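Local coordinates for metallo-beta-lactamase family protein (Thermus thermophilus, PDB 2ZO4) that is probably a zinc-dependent hydrolase of the metallo-beta-lactamase superfamily, carrying two zinc ions in its active site, with a natural substrate that is not established, at residues T69-G77 / E95-W103. Numbering follows the deposited sequence.
Sequences THHHPDHYG and EFARGHRFW. With ZN (zinc ion), chain B; ZN (zinc ion), chain C.
Glu95 grips His71, the residue between the first two histidines of the HxHxDH motif (His70 to His75) of the metallo-beta-lactamase fold. Its OE2 accepts two bonds from this one residue. The backbone N of His71 lies 2.8 Å from Glu95 OE2 and meets it nearly along the C-O direction. The ring nitrogen ND1 of His71, also 2.8 Å from Glu95 OE2, comes from above the carboxylate plane. The imidazole and carboxylate planes stand 63° apart. With chi1 at 75°, the His71 ring is swung between its own N and carbonyl carbon, which brings ND1 and the backbone N to the same oxygen. The negative charge of Glu95 probably polarises this ring. The other carboxylate oxygen, OE1, is engaged by Gly174.

Gly99 CA sits over one face of the His71 ring, 3.5 Å from its centroid, a CH-pi contact. His72 CD2 lies against the opposite face, toward the rim. The ring is thus sandwiched and pinned at its edge by Glu95.

Helix 99-104 adds a polar tie and apolar packing. Tyr76 OH and His100 ND1 share a hydrogen bond of 2.8 Å, in the plane of both rings. Tyr76 CE2 packs against Trp103 CD1 at 3.3 Å, the rings slid apart with little overlap. Pro73 CD touches Trp103 CZ2.

His71 itself does not bind metal. Its neighbours His70 and His72 hold one zinc with His171 and Asp190. Asp74 and His75 hold the other with Asp190 and His233. The contact thus joins the zinc-binding loop to helix 99-104 and the turn before it, and probably helps to hold the loop in place. Trp103 NE1 completes it, donating to His71 O at 2.8 Å from 29° outside the carbonyl plane.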
loop_
_atom_site.group_PDB
_atom_site.type_symbol
_atom_site.label_atom_id
_atom_site.label_comp_id
_atom_site.label_asym_id
_atom_site.label_seq_id
_atom_site.Cartn_x
_atom_site.Cartn_y
_atom_site.Cartn_z
ATOM N N THR A 69 1.470 5.779 5.095
ATOM C CA THR A 69 0.909 5.793 3.747
ATOM C C THR A 69 -0.289 4.851 3.653
ATOM O O THR A 69 -1.300 5.193 3.039
ATOM C CB THR A 69 1.960 5.436 2.670
ATOM O OG1 THR A 69 2.487 4.128 2.924
ATOM C CG2 THR A 69 3.096 6.464 2.664
ATOM N N HIS A 70 -0.174 3.680 4.281
ATOM C CA HIS A 70 -1.250 2.686 4.310
ATOM C C HIS A 70 -1.051 1.597 5.378
ATOM O O HIS A 70 -0.047 1.592 6.099
ATOM C CB HIS A 70 -1.481 2.073 2.919
ATOM C CG HIS A 70 -0.283 1.377 2.339
ATOM N ND1 HIS A 70 0.938 1.995 2.174
ATOM C CD2 HIS A 70 -0.140 0.125 1.843
ATOM C CE1 HIS A 70 1.787 1.150 1.618
ATOM N NE2 HIS A 70 1.158 0.009 1.405
ATOM N N HIS A 71 -2.017 0.680 5.448
ATOM C CA HIS A 71 -2.126 -0.315 6.516
ATOM C C HIS A 71 -1.341 -1.610 6.295
ATOM O O HIS A 71 -1.343 -2.482 7.173
ATOM C CB HIS A 71 -3.595 -0.705 6.708
ATOM C CG HIS A 71 -4.115 -1.602 5.628
ATOM N ND1 HIS A 71 -4.546 -1.125 4.410
ATOM C CD2 HIS A 71 -4.254 -2.949 5.574
ATOM C CE1 HIS A 71 -4.939 -2.136 3.655
ATOM N NE2 HIS A 71 -4.773 -3.253 4.339
ATOM N N HIS A 72 -0.716 -1.772 5.129
ATOM C CA HIS A 72 0.008 -3.012 4.848
ATOM C C HIS A 72 1.132 -3.199 5.872
ATOM O O HIS A 72 1.725 -2.213 6.326
ATOM C CB HIS A 72 0.528 -3.057 3.403
ATOM C CG HIS A 72 -0.558 -3.137 2.369
ATOM N ND1 HIS A 72 -0.326 -2.912 1.029
ATOM C CD2 HIS A 72 -1.883 -3.399 2.480
ATOM C CE1 HIS A 72 -1.457 -3.044 0.360
ATOM N NE2 HIS A 72 -2.417 -3.339 1.216
ATOM N N PRO A 73 1.416 -4.461 6.251
ATOM C CA PRO A 73 2.294 -4.749 7.392
ATOM C C PRO A 73 3.693 -4.131 7.286
ATOM O O PRO A 73 4.246 -3.700 8.294
ATOM C CB PRO A 73 2.380 -6.283 7.397
ATOM C CG PRO A 73 1.943 -6.708 6.030
ATOM C CD PRO A 73 0.937 -5.697 5.605
ATOM N N ASP A 74 4.243 -4.080 6.075
ATOM C CA ASP A 74 5.571 -3.502 5.829
ATOM C C ASP A 74 5.667 -1.981 6.041
ATOM O O ASP A 74 6.766 -1.425 6.056
ATOM C CB ASP A 74 6.086 -3.899 4.434
ATOM C CG ASP A 74 5.100 -3.578 3.315
ATOM O OD1 ASP A 74 3.872 -3.750 3.501
ATOM O OD2 ASP A 74 5.564 -3.164 2.230
ATOM N N HIS A 75 4.527 -1.318 6.204
ATOM C CA HIS A 75 4.483 0.133 6.417
ATOM C C HIS A 75 3.894 0.476 7.789
ATOM O O HIS A 75 4.261 1.472 8.410
ATOM C CB HIS A 75 3.658 0.802 5.307
ATOM C CG HIS A 75 4.192 0.560 3.927
ATOM N ND1 HIS A 75 4.936 1.494 3.238
ATOM C CD2 HIS A 75 4.092 -0.513 3.109
ATOM C CE1 HIS A 75 5.274 1.007 2.058
ATOM N NE2 HIS A 75 4.774 -0.211 1.954
ATOM N N TYR A 76 3.010 -0.393 8.262
ATOM C CA TYR A 76 2.132 -0.131 9.401
ATOM C C TYR A 76 2.543 -0.928 10.647
ATOM O O TYR A 76 2.112 -0.612 11.761
ATOM C CB TYR A 76 0.719 -0.484 8.938
ATOM C CG TYR A 76 -0.419 -0.587 9.937
ATOM C CD1 TYR A 76 -1.395 0.403 10.009
ATOM C CD2 TYR A 76 -0.582 -1.726 10.726
ATOM C CE1 TYR A 76 -2.477 0.286 10.886
ATOM C CE2 TYR A 76 -1.646 -1.845 11.611
ATOM C CZ TYR A 76 -2.591 -0.842 11.682
ATOM O OH TYR A 76 -3.650 -0.978 12.549
ATOM N N GLY A 77 3.394 -1.936 10.450
ATOM C CA GLY A 77 3.715 -2.931 11.482
ATOM C C GLY A 77 4.268 -2.436 12.812
ATOM O O GLY A 77 3.925 -2.977 13.859
ATOM N N GLU A 95 -8.834 4.148 5.787
ATOM C CA GLU A 95 -8.258 2.903 6.303
ATOM C C GLU A 95 -8.980 2.417 7.557
ATOM O O GLU A 95 -8.997 1.219 7.836
ATOM C CB GLU A 95 -6.767 3.068 6.635
ATOM C CG GLU A 95 -5.837 3.349 5.457
ATOM C CD GLU A 95 -5.632 2.150 4.541
ATOM O OE1 GLU A 95 -6.599 1.735 3.869
ATOM O OE2 GLU A 95 -4.494 1.636 4.478
ATOM N N PHE A 96 -9.569 3.352 8.303
ATOM C CA PHE A 96 -10.053 3.096 9.669
ATOM C C PHE A 96 -11.063 1.960 9.794
ATOM O O PHE A 96 -10.912 1.099 10.657
ATOM C CB PHE A 96 -10.601 4.381 10.308
ATOM C CG PHE A 96 -9.537 5.266 10.911
ATOM C CD1 PHE A 96 -8.491 5.763 10.130
ATOM C CD2 PHE A 96 -9.593 5.623 12.259
ATOM C CE1 PHE A 96 -7.511 6.582 10.684
ATOM C CE2 PHE A 96 -8.618 6.443 12.821
ATOM C CZ PHE A 96 -7.575 6.928 12.029
ATOM N N ALA A 97 -12.080 1.958 8.936
ATOM C CA ALA A 97 -13.103 0.913 8.963
ATOM C C ALA A 97 -12.730 -0.281 8.091
ATOM O O ALA A 97 -13.494 -1.241 7.984
ATOM C CB ALA A 97 -14.462 1.476 8.552
ATOM N N ARG A 98 -11.550 -0.233 7.479
ATOM C CA ARG A 98 -11.153 -1.284 6.543
ATOM C C ARG A 98 -9.866 -1.998 6.969
ATOM O O ARG A 98 -9.904 -2.843 7.867
ATOM C CB ARG A 98 -11.079 -0.726 5.114
ATOM C CG ARG A 98 -12.409 -0.129 4.637
ATOM C CD ARG A 98 -12.310 0.451 3.237
ATOM N NE ARG A 98 -13.565 1.052 2.789
ATOM C CZ ARG A 98 -14.595 0.381 2.272
ATOM N NH1 ARG A 98 -14.548 -0.940 2.138
ATOM N NH2 ARG A 98 -15.685 1.040 1.890
ATOM N N GLY A 99 -8.741 -1.654 6.342
ATOM C CA GLY A 99 -7.451 -2.263 6.663
ATOM C C GLY A 99 -7.029 -2.133 8.117
ATOM O O GLY A 99 -6.478 -3.076 8.690
ATOM N N HIS A 100 -7.279 -0.967 8.712
ATOM C CA HIS A 100 -7.003 -0.748 10.136
ATOM C C HIS A 100 -7.844 -1.670 11.024
ATOM O O HIS A 100 -7.312 -2.298 11.937
ATOM C CB HIS A 100 -7.208 0.722 10.523
ATOM C CG HIS A 100 -7.001 1.003 11.981
ATOM N ND1 HIS A 100 -5.819 0.723 12.636
ATOM C CD2 HIS A 100 -7.822 1.552 12.908
ATOM C CE1 HIS A 100 -5.925 1.079 13.905
ATOM N NE2 HIS A 100 -7.131 1.584 14.096
ATOM N N ARG A 101 -9.147 -1.746 10.745
ATOM C CA ARG A 101 -10.049 -2.665 11.450
ATOM C C ARG A 101 -9.607 -4.123 11.311
ATOM O O ARG A 101 -9.685 -4.896 12.269
ATOM C CB ARG A 101 -11.491 -2.506 10.961
ATOM C CG ARG A 101 -12.505 -3.248 11.830
ATOM C CD ARG A 101 -13.934 -3.050 11.375
ATOM N NE ARG A 101 -14.854 -3.703 12.308
ATOM C CZ ARG A 101 -16.073 -4.140 12.000
ATOM N NH1 ARG A 101 -16.550 -4.007 10.768
ATOM N NH2 ARG A 101 -16.820 -4.720 12.933
ATOM N N PHE A 102 -9.139 -4.487 10.118
ATOM C CA PHE A 102 -8.615 -5.829 9.853
ATOM C C PHE A 102 -7.549 -6.243 10.876
ATOM O O PHE A 102 -7.553 -7.383 11.358
ATOM C CB PHE A 102 -8.070 -5.907 8.422
ATOM C CG PHE A 102 -7.459 -7.235 8.067
ATOM C CD1 PHE A 102 -8.254 -8.277 7.598
ATOM C CD2 PHE A 102 -6.089 -7.441 8.196
ATOM C CE1 PHE A 102 -7.695 -9.503 7.269
ATOM C CE2 PHE A 102 -5.520 -8.663 7.871
ATOM C CZ PHE A 102 -6.326 -9.696 7.403
ATOM N N TRP A 103 -6.651 -5.318 11.212
ATOM C CA TRP A 103 -5.595 -5.584 12.193
ATOM C C TRP A 103 -6.101 -5.519 13.635
ATOM O O TRP A 103 -5.740 -6.359 14.458
ATOM C CB TRP A 103 -4.407 -4.629 12.010
ATOM C CG TRP A 103 -3.704 -4.751 10.681
ATOM C CD1 TRP A 103 -3.537 -3.765 9.747
ATOM C CD2 TRP A 103 -3.074 -5.920 10.141
ATOM N NE1 TRP A 103 -2.845 -4.246 8.665
ATOM C CE2 TRP A 103 -2.552 -5.567 8.877
ATOM C CE3 TRP A 103 -2.902 -7.234 10.601
ATOM C CZ2 TRP A 103 -1.870 -6.478 8.067
ATOM C CZ3 TRP A 103 -2.224 -8.140 9.791
ATOM C CH2 TRP A 103 -1.718 -7.756 8.539
HETATM ZN ZN ZN B . 1.478 -1.865 0.229
HETATM ZN ZN ZN C . 4.766 -1.740 0.581
HETATM O O HOH W 1 3.135 -2.844 0.809
#